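Local coordinates for Card1 endonuclease domain-containing protein (Vibrio cholerae, PDB 1XMX) that is of unknown function but carries a Card1-like endonuclease domain of the PDDEXK clan and may bind nucleic acids, at residues Leu173-Ala178 and Glu255-Ser260; His259-Gln264 and Lys369-His374; Asp267-Ile272 and His374-Phe379; Lys303-Glu308 and Lys380-Asn385; Asn350-Ala355 and Leu360-Pro365. All blocks are in the same frame, centred on the assembly; numbering follows the deposited sequence.

Contact 1 of 5, residues Leu173-Ala178 and Glu255-Ser260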
# COMPACT_ATOMS: atom_id res chain seq x y z
N LEU A 173 -5.45 24.90 -2.91
CA LEU A 173 -4.68 25.49 -1.84
C LEU A 173 -3.37 24.71 -1.63
O LEU A 173 -2.29 25.29 -1.49
CB LEU A 173 -5.50 25.48 -0.54
CG LEU A 173 -6.11 26.78 0.00
CD1 LEU A 173 -6.66 26.48 1.36
CD2 LEU A 173 -5.09 27.91 0.09
N GLY A 174 -3.49 23.38 -1.63
CA GLY A 174 -2.33 22.51 -1.46
C GLY A 174 -1.29 22.69 -2.54
O GLY A 174 -0.11 22.73 -2.24
N GLU A 175 -1.73 22.76 -3.79
CA GLU A 175 -0.85 23.05 -4.95
C GLU A 175 -0.01 24.34 -4.70
O GLU A 175 1.19 24.40 -4.99
CB GLU A 175 -1.67 23.31 -6.23
CG GLU A 175 -2.30 22.14 -7.04
CD GLU A 175 -2.89 22.65 -8.43
OE1 GLU A 175 -3.64 23.67 -8.47
OE2 GLU A 175 -2.61 22.07 -9.52
N ARG A 176 -0.68 25.38 -4.20
CA ARG A 176 -0.01 26.66 -4.00
C ARG A 176 1.04 26.51 -2.96
O ARG A 176 2.11 27.07 -3.09
CB ARG A 176 -0.95 27.76 -3.48
CG ARG A 176 -2.24 28.03 -4.26
CD ARG A 176 -1.99 28.35 -5.66
NE ARG A 176 -1.12 29.50 -5.91
CZ ARG A 176 0.06 29.41 -6.55
NH1 ARG A 176 0.54 28.22 -6.97
NH2 ARG A 176 0.77 30.53 -6.76
N TRP A 177 0.67 25.86 -1.88
CA TRP A 177 1.60 25.75 -0.75
C TRP A 177 2.76 24.82 -1.17
O TRP A 177 3.91 25.13 -0.91
CB TRP A 177 0.89 25.26 0.50
CG TRP A 177 -0.15 26.30 1.05
CD1 TRP A 177 -0.36 27.59 0.61
CD2 TRP A 177 -1.09 26.09 2.14
NE1 TRP A 177 -1.36 28.20 1.36
CE2 TRP A 177 -1.83 27.29 2.29
CE3 TRP A 177 -1.38 25.00 2.98
CZ2 TRP A 177 -2.84 27.44 3.26
CZ3 TRP A 177 -2.41 25.14 3.96
CH2 TRP A 177 -3.11 26.37 4.09
N ALA A 178 2.44 23.73 -1.88
CA ALA A 178 3.48 22.75 -2.26
C ALA A 178 4.47 23.40 -3.21
O ALA A 178 5.65 23.13 -3.19
CB ALA A 178 2.83 21.52 -2.91
N GLU A 255 -0.97 15.58 2.77
CA GLU A 255 -1.42 14.20 2.48
C GLU A 255 -2.70 14.26 1.62
O GLU A 255 -2.95 13.39 0.81
CB GLU A 255 -1.65 13.41 3.76
CG GLU A 255 -2.64 14.10 4.75
CD GLU A 255 -2.73 13.39 6.09
OE1 GLU A 255 -1.83 12.59 6.44
OE2 GLU A 255 -3.68 13.62 6.83
N THR A 256 -3.56 15.24 1.87
CA THR A 256 -4.72 15.48 1.05
C THR A 256 -4.37 15.79 -0.40
O THR A 256 -5.02 15.27 -1.31
CB THR A 256 -5.51 16.70 1.61
OG1 THR A 256 -5.93 16.40 2.95
CG2 THR A 256 -6.76 16.93 0.78
N LEU A 257 -3.37 16.66 -0.61
CA LEU A 257 -2.80 16.98 -1.93
C LEU A 257 -2.20 15.71 -2.60
O LEU A 257 -2.44 15.43 -3.78
CB LEU A 257 -1.71 18.06 -1.78
CG LEU A 257 -0.90 18.31 -3.07
CD1 LEU A 257 -1.70 18.99 -4.18
CD2 LEU A 257 0.36 19.08 -2.70
N VAL A 258 -1.42 14.94 -1.83
CA VAL A 258 -0.84 13.75 -2.40
C VAL A 258 -1.95 12.75 -2.78
O VAL A 258 -1.91 12.16 -3.85
CB VAL A 258 0.13 13.05 -1.46
CG1 VAL A 258 0.53 11.65 -2.08
CG2 VAL A 258 1.36 13.97 -1.18
N HIS A 259 -2.93 12.56 -1.92
CA HIS A 259 -4.02 11.69 -2.28
C HIS A 259 -4.76 12.17 -3.54
O HIS A 259 -5.08 11.38 -4.43
CB HIS A 259 -4.96 11.56 -1.10
CG HIS A 259 -6.16 10.71 -1.37
ND1 HIS A 259 -6.08 9.33 -1.53
CD2 HIS A 259 -7.47 11.04 -1.49
CE1 HIS A 259 -7.30 8.85 -1.72
NE2 HIS A 259 -8.15 9.86 -1.70
N SER A 260 -5.04 13.46 -3.59
CA SER A 260 -5.72 14.05 -4.73
C SER A 260 -4.92 13.93 -6.03
O SER A 260 -5.50 13.80 -7.09
CB SER A 260 -6.00 15.51 -4.42
OG SER A 260 -7.08 15.62 -3.51
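Helix 164-179 packs across helix 243-266, the long helix at the start of the Card1-like endonuclease region, with Leu257 pressed against Gly174, Glu175 and Ala178. The two short helical segments cross steeply, at -110°, and their axes come within 9.4 Å. Because Gly174 has no side chain, the backbones can draw together here, and its CA lies 5.6 Å from Leu257 CA. Leu257 holds CG anti to its backbone N (chi1 171°), which sends both methyl groups onto the facing helix, each to its own spot. CD1 reaches the backbone beside Gly174 and stands 3.8 Å from Glu175 N, while the Glu175 carboxylate is carried away from the joint. CD2 lies further along that helix, 3.7 Å from Gly174 O, a carbonyl already engaged in the helical bond from Ala178 N (2.8 Å). No hydrogen bond passes between the segments, so the join rests on close packing of a branched side chain against backbone and a small residue. Trp177 instead meets Trp253, earlier on helix 243-266, edge-to-face, packs on helices 181-201 and 216-227, and gives its NE1 hydrogen bond to Asp224. Leu257 in turn touches Leu371 of helix 371-380. The tightest point is methyl against methyl, Leu257 CD2 lying 3.5 Å from Ala178 CB, slightly inside the usual van der Waals separation.

Contact 2 of 5, residues His259-Gln264 and Lys369-His374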
# COMPACT_ATOMS: atom_id res chain seq x y z
N HIS A 259 -2.93 12.56 -1.92
CA HIS A 259 -4.02 11.69 -2.28
C HIS A 259 -4.76 12.17 -3.54
O HIS A 259 -5.08 11.38 -4.43
CB HIS A 259 -4.96 11.56 -1.10
CG HIS A 259 -6.16 10.71 -1.37
ND1 HIS A 259 -6.08 9.33 -1.53
CD2 HIS A 259 -7.47 11.04 -1.49
CE1 HIS A 259 -7.30 8.85 -1.72
NE2 HIS A 259 -8.15 9.86 -1.70
N SER A 260 -5.04 13.46 -3.59
CA SER A 260 -5.72 14.05 -4.73
C SER A 260 -4.92 13.93 -6.03
O SER A 260 -5.50 13.80 -7.09
CB SER A 260 -6.00 15.51 -4.42
OG SER A 260 -7.08 15.62 -3.51
N THR A 261 -3.60 14.05 -5.94
CA THR A 261 -2.69 13.88 -7.07
C THR A 261 -2.60 12.42 -7.58
O THR A 261 -2.59 12.17 -8.78
CB THR A 261 -1.29 14.39 -6.67
OG1 THR A 261 -1.45 15.75 -6.28
CG2 THR A 261 -0.27 14.28 -7.79
N VAL A 262 -2.56 11.46 -6.65
CA VAL A 262 -2.60 10.08 -6.99
C VAL A 262 -3.87 9.78 -7.76
O VAL A 262 -3.84 9.02 -8.76
CB VAL A 262 -2.50 9.15 -5.74
CG1 VAL A 262 -2.77 7.66 -6.17
CG2 VAL A 262 -1.13 9.25 -5.07
N LYS A 263 -4.98 10.33 -7.30
CA LYS A 263 -6.28 10.14 -7.96
C LYS A 263 -6.29 10.69 -9.40
O LYS A 263 -6.84 10.05 -10.30
CB LYS A 263 -7.40 10.76 -7.13
CG LYS A 263 -8.73 10.71 -7.82
CD LYS A 263 -9.78 11.50 -7.06
CE LYS A 263 -11.14 11.43 -7.77
NZ LYS A 263 -12.15 12.17 -6.98
N GLN A 264 -5.68 11.86 -9.61
CA GLN A 264 -5.39 12.38 -10.96
C GLN A 264 -4.53 11.50 -11.85
O GLN A 264 -4.83 11.32 -13.04
CB GLN A 264 -4.70 13.75 -10.88
CG GLN A 264 -5.66 14.79 -10.65
CD GLN A 264 -5.08 16.17 -10.84
OE1 GLN A 264 -4.14 16.38 -11.64
NE2 GLN A 264 -5.65 17.13 -10.13
N LYS A 369 7.10 21.03 -6.26
CA LYS A 369 6.48 21.72 -7.40
C LYS A 369 6.32 20.78 -8.62
O LYS A 369 5.57 21.07 -9.53
CB LYS A 369 7.20 23.02 -7.77
CG LYS A 369 8.68 22.88 -7.99
CD LYS A 369 9.47 23.80 -6.97
CE LYS A 369 9.43 25.30 -7.35
NZ LYS A 369 9.10 26.18 -6.16
N ASP A 370 6.98 19.62 -8.60
CA ASP A 370 6.71 18.59 -9.60
C ASP A 370 6.13 17.31 -8.99
O ASP A 370 6.50 16.22 -9.35
CB ASP A 370 7.99 18.33 -10.31
CG ASP A 370 8.45 19.55 -11.07
OD1 ASP A 370 7.73 19.99 -11.99
OD2 ASP A 370 9.50 20.10 -10.72
N LEU A 371 5.24 17.47 -8.03
CA LEU A 371 4.77 16.34 -7.23
C LEU A 371 4.18 15.32 -8.19
O LEU A 371 4.44 14.14 -8.10
CB LEU A 371 3.72 16.80 -6.20
CG LEU A 371 3.02 15.77 -5.30
CD1 LEU A 371 4.01 14.91 -4.44
CD2 LEU A 371 1.98 16.40 -4.42
N LYS A 372 3.39 15.79 -9.13
CA LYS A 372 2.60 14.87 -9.92
C LYS A 372 3.51 14.03 -10.84
O LYS A 372 3.30 12.84 -10.99
CB LYS A 372 1.50 15.61 -10.68
CG LYS A 372 0.72 14.69 -11.64
CD LYS A 372 -0.62 15.29 -11.94
CE LYS A 372 -0.84 15.44 -13.43
NZ LYS A 372 -1.37 14.12 -13.92
N THR A 373 4.52 14.65 -11.42
CA THR A 373 5.51 13.96 -12.23
C THR A 373 6.38 12.95 -11.45
O THR A 373 6.59 11.81 -11.91
CB THR A 373 6.39 14.99 -12.95
OG1 THR A 373 5.56 15.64 -13.92
CG2 THR A 373 7.54 14.36 -13.65
N HIS A 374 6.87 13.35 -10.28
CA HIS A 374 7.68 12.45 -9.46
C HIS A 374 6.85 11.28 -8.96
O HIS A 374 7.34 10.18 -8.89
CB HIS A 374 8.33 13.18 -8.31
CG HIS A 374 9.28 14.25 -8.72
ND1 HIS A 374 10.43 13.98 -9.43
CD2 HIS A 374 9.28 15.59 -8.51
CE1 HIS A 374 11.09 15.11 -9.64
NE2 HIS A 374 10.42 16.09 -9.09
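Thr261 and Lys372 form the close part of this joint between helix 243-266 and helix 371-380, two helices of the PDDEXK-type endonuclease region. Thr261 has its methyl anti to the backbone N and its hydroxyl beside it (chi1 -57°), and this rotation turns CG2 into the facing helix. There the methyl sits 3.6 Å from Lys372 CA and equally near Lys372 CB, and the CA atoms of Thr261 and Lys372 are 6.1 Å apart. The hydroxyl looks to its own helix, where OG1 is hydrogen-bonded to Leu257 O; toward the other segment it meets only a methyl at van der Waals distance, Leu371 CD2 lying 4.0 Å from Thr261 OG1. Leu371 continues the buried side, packing also on Val258.

The outer side is looser. The Lys372 chain runs along the surface, bends at chi3 and chi4, and meets the extended Gln264 side chain at about a right angle. Gln264 OE1 lies 3.7 Å from Lys372 CD and 3.9 Å from CE, so the amide oxygen meets methylenes of the lysine. Gln264 also touches Tyr171 of helix 164-179. With no hydrogen bond or salt bridge between the segments, cohesion probably comes chiefly from van der Waals packing of the threonine methyl on the lysine stem and from burial of Leu371, while the polar rim adds at most a weak electrostatic attraction.

Contact 3 of 5, residues Asp267-Ile272 and His374-Phe379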
# COMPACT_ATOMS: atom_id res chain seq x y z
N ASP A 267 -6.31 8.35 -13.23
CA ASP A 267 -7.16 8.56 -14.42
C ASP A 267 -6.43 8.09 -15.69
O ASP A 267 -7.06 7.65 -16.61
CB ASP A 267 -7.55 10.04 -14.56
CG ASP A 267 -8.49 10.52 -13.45
OD1 ASP A 267 -9.21 9.69 -12.87
OD2 ASP A 267 -8.53 11.74 -13.16
N ASP A 268 -5.10 8.19 -15.75
CA ASP A 268 -4.41 7.75 -16.94
C ASP A 268 -3.48 6.56 -16.77
O ASP A 268 -2.82 6.20 -17.75
CB ASP A 268 -3.58 8.88 -17.52
CG ASP A 268 -4.43 10.02 -18.02
OD1 ASP A 268 -5.46 9.77 -18.71
OD2 ASP A 268 -4.07 11.18 -17.70
N MET A 269 -3.40 6.00 -15.56
CA MET A 269 -2.47 4.91 -15.21
C MET A 269 -3.30 3.84 -14.57
O MET A 269 -3.39 3.82 -13.35
CB MET A 269 -1.46 5.33 -14.10
CG MET A 269 -0.05 5.83 -14.54
SD MET A 269 1.34 5.69 -13.38
CE MET A 269 1.28 4.00 -13.24
N PRO A 270 -3.96 2.98 -15.36
CA PRO A 270 -4.77 1.88 -14.75
C PRO A 270 -4.02 0.91 -13.84
O PRO A 270 -4.67 0.18 -13.12
CB PRO A 270 -5.37 1.12 -15.96
CG PRO A 270 -4.50 1.50 -17.15
CD PRO A 270 -4.00 2.95 -16.83
N THR A 271 -2.68 0.88 -13.85
CA THR A 271 -1.95 0.02 -12.89
C THR A 271 -2.17 0.47 -11.44
O THR A 271 -1.90 -0.26 -10.54
CB THR A 271 -0.41 -0.04 -13.18
OG1 THR A 271 0.12 1.30 -13.26
CG2 THR A 271 -0.12 -0.77 -14.50
N ILE A 272 -2.66 1.69 -11.20
CA ILE A 272 -2.93 2.12 -9.83
C ILE A 272 -4.34 1.64 -9.58
O ILE A 272 -5.30 2.22 -10.07
CB ILE A 272 -2.85 3.66 -9.67
CG1 ILE A 272 -1.48 4.17 -10.14
CG2 ILE A 272 -3.14 4.07 -8.22
CD1 ILE A 272 -1.37 5.64 -10.21
N HIS A 374 6.87 13.35 -10.28
CA HIS A 374 7.68 12.45 -9.46
C HIS A 374 6.85 11.28 -8.96
O HIS A 374 7.34 10.18 -8.89
CB HIS A 374 8.33 13.18 -8.31
CG HIS A 374 9.28 14.25 -8.72
ND1 HIS A 374 10.43 13.98 -9.43
CD2 HIS A 374 9.28 15.59 -8.51
CE1 HIS A 374 11.09 15.11 -9.64
NE2 HIS A 374 10.42 16.09 -9.09
N LEU A 375 5.59 11.50 -8.64
CA LEU A 375 4.73 10.42 -8.24
C LEU A 375 4.46 9.47 -9.42
O LEU A 375 4.41 8.25 -9.24
CB LEU A 375 3.43 10.98 -7.67
CG LEU A 375 3.36 11.51 -6.20
CD1 LEU A 375 1.97 11.89 -5.81
CD2 LEU A 375 3.87 10.42 -5.24
N THR A 376 4.26 10.03 -10.60
CA THR A 376 4.06 9.25 -11.82
C THR A 376 5.28 8.39 -12.07
O THR A 376 5.17 7.21 -12.27
CB THR A 376 3.77 10.18 -13.07
OG1 THR A 376 2.66 11.04 -12.78
CG2 THR A 376 3.37 9.33 -14.32
N GLN A 377 6.45 8.98 -12.02
CA GLN A 377 7.65 8.22 -12.19
C GLN A 377 7.73 7.05 -11.22
O GLN A 377 8.06 5.93 -11.64
CB GLN A 377 8.86 9.12 -12.06
CG GLN A 377 8.86 10.18 -13.18
CD GLN A 377 9.95 11.24 -13.03
OE1 GLN A 377 10.46 11.49 -11.93
NE2 GLN A 377 10.25 11.90 -14.11
N TRP A 378 7.37 7.27 -9.95
CA TRP A 378 7.52 6.25 -8.90
C TRP A 378 6.57 5.13 -9.25
O TRP A 378 6.97 3.93 -9.21
CB TRP A 378 7.14 6.79 -7.52
CG TRP A 378 7.42 5.87 -6.35
CD1 TRP A 378 8.58 5.20 -6.08
CD2 TRP A 378 6.52 5.59 -5.28
NE1 TRP A 378 8.42 4.43 -4.91
CE2 TRP A 378 7.17 4.69 -4.40
CE3 TRP A 378 5.21 5.99 -4.98
CZ2 TRP A 378 6.56 4.23 -3.24
CZ3 TRP A 378 4.61 5.50 -3.86
CH2 TRP A 378 5.30 4.65 -2.98
N PHE A 379 5.36 5.50 -9.67
CA PHE A 379 4.33 4.50 -10.01
C PHE A 379 4.61 3.74 -11.31
O PHE A 379 4.17 2.59 -11.46
CB PHE A 379 2.96 5.12 -10.12
CG PHE A 379 2.41 5.65 -8.81
CD1 PHE A 379 2.58 4.94 -7.62
CD2 PHE A 379 1.70 6.86 -8.78
CE1 PHE A 379 2.02 5.40 -6.41
CE2 PHE A 379 1.13 7.32 -7.55
CZ PHE A 379 1.30 6.60 -6.38
O HOH W 1 2.81 1.00 -13.10
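Met269 to Ile272 form a type I beta turn, closed by Ile272 N to Met269 O at 3.1 Å, and this turn lies alongside the last turns of helix 371-380. The backbones stay apart: the nearest CA pairs are Ile272 with Phe379 at 7.6 Å and Met269 with Thr376 at 8.5 Å, leaving the gap to side chains and one water. Met269 reaches across it, bringing SD 3.7 Å from Phe379 CB; the bend at chi3 (61°) then sets its terminal CE beside the backbone oxygen Phe379 O. Thr376 adds its methyl as a more distant neighbour of the sulfur. In the PDDEXK-type domain this turn leads from helix 243-266 into strand 272-276, while the helix opposite lies against the central sheet; Phe379, packed on Thr298 and Val300 of strand 288-300, is wedged between sheet and turn. Its CG lies anti to the carbonyl carbon (chi1 -67°), directing the ring toward Ile272. That isoleucine crosses it at about a right angle: CG1 stands over one face, offset toward the rim, and CD1 approaches obliquely, 3.6 Å from Phe379 CD2. A water accepts a hydrogen bond from Thr271 OG1 at 2.7 Å and donates one to Phe379 O, also at 2.7 Å.

Contact 4 of 5, residues Lys303-Glu308 and Lys380-Asn385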
# COMPACT_ATOMS: atom_id res chain seq x y z
N LYS A 303 1.44 -4.47 -6.31
CA LYS A 303 2.41 -4.20 -5.23
C LYS A 303 1.91 -3.04 -4.30
O LYS A 303 1.52 -1.95 -4.79
CB LYS A 303 3.73 -3.79 -5.84
CG LYS A 303 4.24 -4.70 -6.86
CD LYS A 303 5.49 -4.17 -7.54
CE LYS A 303 5.78 -5.06 -8.72
NZ LYS A 303 6.99 -4.64 -9.38
N LEU A 304 1.96 -3.26 -2.98
CA LEU A 304 1.51 -2.21 -2.00
C LEU A 304 2.50 -1.07 -2.03
O LEU A 304 3.71 -1.30 -1.93
CB LEU A 304 1.44 -2.77 -0.58
CG LEU A 304 0.90 -1.81 0.48
CD1 LEU A 304 -0.65 -1.57 0.32
CD2 LEU A 304 1.25 -2.31 1.87
N HIS A 305 2.00 0.15 -2.25
CA HIS A 305 2.82 1.38 -2.22
C HIS A 305 2.31 2.29 -1.10
O HIS A 305 1.13 2.70 -1.12
CB HIS A 305 2.68 2.17 -3.50
CG HIS A 305 3.50 1.62 -4.63
ND1 HIS A 305 3.33 0.34 -5.11
CD2 HIS A 305 4.51 2.17 -5.33
CE1 HIS A 305 4.20 0.13 -6.09
NE2 HIS A 305 4.92 1.23 -6.25
N ILE A 306 3.18 2.57 -0.14
CA ILE A 306 2.85 3.46 0.98
C ILE A 306 3.61 4.80 0.92
O ILE A 306 4.85 4.86 0.75
CB ILE A 306 3.22 2.83 2.35
CG1 ILE A 306 2.53 1.50 2.54
CG2 ILE A 306 2.77 3.78 3.56
CD1 ILE A 306 3.24 0.72 3.69
N ILE A 307 2.87 5.86 1.16
CA ILE A 307 3.47 7.18 1.17
C ILE A 307 3.23 7.81 2.55
O ILE A 307 2.06 7.93 2.99
CB ILE A 307 2.85 8.06 0.07
CG1 ILE A 307 2.99 7.39 -1.28
CG2 ILE A 307 3.54 9.48 0.06
CD1 ILE A 307 2.17 8.04 -2.40
N GLU A 308 4.34 8.15 3.22
CA GLU A 308 4.27 8.92 4.44
C GLU A 308 4.47 10.37 4.03
O GLU A 308 5.42 10.67 3.28
CB GLU A 308 5.42 8.57 5.38
CG GLU A 308 5.23 9.19 6.77
CD GLU A 308 6.16 8.61 7.81
OE1 GLU A 308 6.79 7.56 7.53
OE2 GLU A 308 6.29 9.20 8.92
N LYS A 380 5.24 4.41 -12.28
CA LYS A 380 5.68 3.76 -13.52
C LYS A 380 6.70 2.67 -13.19
O LYS A 380 6.62 1.58 -13.76
CB LYS A 380 6.26 4.73 -14.55
CG LYS A 380 5.22 5.79 -15.00
CD LYS A 380 5.52 6.36 -16.38
CE LYS A 380 5.50 7.91 -16.32
NZ LYS A 380 5.45 8.58 -17.65
N ALA A 381 7.64 2.99 -12.31
CA ALA A 381 8.63 2.01 -11.87
C ALA A 381 8.03 0.75 -11.28
O ALA A 381 8.70 -0.27 -11.27
CB ALA A 381 9.69 2.64 -10.97
N ALA A 382 6.77 0.77 -10.86
CA ALA A 382 6.12 -0.48 -10.43
C ALA A 382 5.91 -1.52 -11.57
O ALA A 382 5.59 -2.69 -11.29
CB ALA A 382 4.75 -0.20 -9.68
N GLY A 383 6.05 -1.10 -12.83
CA GLY A 383 5.80 -1.98 -14.00
C GLY A 383 4.33 -2.24 -14.26
O GLY A 383 3.47 -1.60 -13.68
N GLY A 384 4.00 -3.18 -15.11
CA GLY A 384 2.62 -3.62 -15.20
C GLY A 384 1.87 -3.11 -16.40
O GLY A 384 0.71 -3.52 -16.63
N ASN A 385 2.54 -2.25 -17.16
CA ASN A 385 1.95 -1.58 -18.33
C ASN A 385 2.00 -2.34 -19.67
O ASN A 385 2.82 -3.26 -19.85
CB ASN A 385 2.64 -0.25 -18.55
CG ASN A 385 1.74 0.74 -19.23
OD1 ASN A 385 2.20 1.66 -19.95
ND2 ASN A 385 0.42 0.55 -19.03
O HOH W 2 8.76 -2.15 -8.60
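Lys303 and His305, on strand 303-310 of the central mixed sheet of the Card1-like endonuclease domain, receive Ala382 from the C-terminal tail just beyond helix 371-380. Lys303 is extended beyond CG, and its NZ donates to Ala382 O at 3.1 Å, approaching from above the carbonyl plane, 39° out of it. A water makes longer bonds to Lys303 NZ and Ala381 O, so the ammonium meets two successive carbonyls of the tail, one directly and one through solvent. Ala382 CB approaches the imidazole obliquely, 3.6 Å from His305 CE1.

Further out, Asn121 O, in the loop between strands 115-118 and 124-129 of the other large sheet, also takes a bond from Lys303 NZ, and Asn301 ND2 is a second partner of Ala382 O. NE2 of the imidazole is hydrogen-bonded to Arg338 NH2 of the adjacent strand 338-343, and Trp378 meets the ring edge-to-face. The chain leaves helical geometry at Gly383, with a positive phi of 74°. On the strand side, the other ring nitrogen, His305 ND1, donates to Lys303 O at 2.9 Å with an N-H...O angle of 157°, the oxygen lying in the ring plane and fixing its rotation.

Contact 5 of 5, residues Asn350-Ala355 and Leu360-Pro365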
# COMPACT_ATOMS: atom_id res chain seq x y z
N ASN A 350 22.22 12.97 5.62
CA ASN A 350 22.06 11.77 6.42
C ASN A 350 20.86 10.98 6.04
O ASN A 350 20.94 9.74 5.89
CB ASN A 350 21.82 12.18 7.86
CG ASN A 350 23.07 12.58 8.55
OD1 ASN A 350 24.08 11.85 8.50
ND2 ASN A 350 23.05 13.75 9.20
N ASP A 351 19.74 11.68 5.96
CA ASP A 351 18.48 11.03 5.79
C ASP A 351 18.25 10.67 4.33
O ASP A 351 17.56 9.70 4.01
CB ASP A 351 17.34 11.86 6.38
CG ASP A 351 17.42 11.90 7.90
OD1 ASP A 351 17.53 10.82 8.55
OD2 ASP A 351 17.38 13.03 8.44
N ILE A 352 18.86 11.45 3.46
CA ILE A 352 18.90 11.10 2.06
C ILE A 352 19.67 9.80 1.82
O ILE A 352 19.16 8.85 1.22
CB ILE A 352 19.48 12.25 1.25
CG1 ILE A 352 18.57 13.47 1.42
CG2 ILE A 352 19.54 11.86 -0.20
CD1 ILE A 352 19.02 14.70 0.64
N THR A 353 20.90 9.78 2.28
CA THR A 353 21.73 8.60 2.22
C THR A 353 21.04 7.43 2.92
O THR A 353 21.09 6.31 2.46
CB THR A 353 23.09 8.92 2.81
OG1 THR A 353 23.72 9.92 1.99
CG2 THR A 353 23.96 7.62 2.89
N ARG A 354 20.35 7.68 4.01
CA ARG A 354 19.70 6.61 4.70
C ARG A 354 18.49 6.03 3.93
O ARG A 354 18.29 4.81 3.93
CB ARG A 354 19.24 7.09 6.02
CG ARG A 354 18.55 6.05 6.81
CD ARG A 354 19.15 6.06 8.22
NE ARG A 354 18.32 6.82 9.13
CZ ARG A 354 18.76 7.36 10.26
NH1 ARG A 354 20.03 7.23 10.59
NH2 ARG A 354 17.92 8.05 11.02
N ALA A 355 17.67 6.91 3.35
CA ALA A 355 16.56 6.52 2.49
C ALA A 355 17.06 5.66 1.31
O ALA A 355 16.46 4.64 0.96
CB ALA A 355 15.75 7.77 2.03
N LEU A 360 14.06 3.57 0.09
CA LEU A 360 12.82 4.37 0.28
C LEU A 360 12.93 5.52 -0.71
O LEU A 360 14.01 6.11 -0.88
CB LEU A 360 12.69 4.94 1.74
CG LEU A 360 12.46 3.85 2.80
CD1 LEU A 360 12.66 4.37 4.29
CD2 LEU A 360 11.08 3.30 2.65
N ALA A 361 11.84 5.84 -1.38
CA ALA A 361 11.87 6.96 -2.31
C ALA A 361 11.65 8.26 -1.50
O ALA A 361 11.03 8.23 -0.43
CB ALA A 361 10.75 6.76 -3.39
N LEU A 362 12.11 9.39 -2.02
CA LEU A 362 11.88 10.67 -1.35
C LEU A 362 11.32 11.72 -2.31
O LEU A 362 11.76 11.81 -3.47
CB LEU A 362 13.20 11.24 -0.75
CG LEU A 362 13.83 10.52 0.43
CD1 LEU A 362 15.04 11.27 0.91
CD2 LEU A 362 12.85 10.32 1.56
N ILE A 363 10.41 12.53 -1.81
CA ILE A 363 10.12 13.81 -2.48
C ILE A 363 10.24 14.97 -1.45
O ILE A 363 9.44 15.08 -0.50
CB ILE A 363 8.74 13.84 -3.17
CG1 ILE A 363 8.66 12.80 -4.31
CG2 ILE A 363 8.46 15.21 -3.77
CD1 ILE A 363 7.21 12.73 -4.95
N GLY A 364 11.24 15.81 -1.63
CA GLY A 364 11.37 16.95 -0.75
C GLY A 364 10.84 18.24 -1.34
O GLY A 364 10.23 18.27 -2.45
N PRO A 365 11.06 19.35 -0.60
CA PRO A 365 10.49 20.65 -0.96
C PRO A 365 10.85 21.09 -2.36
O PRO A 365 10.03 21.68 -3.04
CB PRO A 365 11.10 21.61 0.10
CG PRO A 365 12.21 20.84 0.76
CD PRO A 365 11.84 19.40 0.65
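Ala355 and Leu360 hold the return of a beta-alpha-beta unit, in which helix 349-358 is followed after a short turn by strand 361-363. The one hydrogen bond between the segments is backbone to backbone: Leu360 N donates to Ala355 O at 2.8 Å, nearly straight at 171°, with the donor tilted 28° from the carbonyl plane. It lies where the chain doubles back, and the two CA atoms are 4.8 Å apart.

Apolar packing does the rest. Ala355 CB faces the strand and is met by Leu362, whose CG and CD1 each lie 3.7 Å from it, so the forked end of the leucine sits against the small methyl. The same CD1 reaches along the helix to Ile352, 4.0 Å from its CA. Leu360 CB also approaches Ala355 CB, at 4.2 Å.

The charges do not cross to the strand. Asp351 pairs with Arg348, just before the helix, in a salt bridge, while Arg354 NH2 is only a long electrostatic neighbour of Asp351 OD1.

Strand 361-363 runs parallel to strand 338-343 and pairs with it through Ala361 and Ile363. Leu360 and Leu362 lie against helix 349-358, with helix 321-333 also touching Leu360, whereas Ala361 and Ile363 pack on helix 371-380.

Overall arrangement
From the N terminus, contact 1 comes first, joining helix 164-179 to helix 243-266 and closing a mainly helical loop of 76 residues. Contact 2 opens on that same long helix, sharing His259 and Ser260 with contact 1, and reaches forward to helix 371-380. Contacts 3 and 4 open later, at the turn 267-272 and at strand 303-310, and close successively further along, on helix 371-380 and the C-terminal tail. Contacts 2, 3 and 4 therefore cross one another. Contact 5, a short local closure, falls within all three loops. Its strand 361-363 is followed in the chain by helix 371-380, which contacts 2 and 3 share.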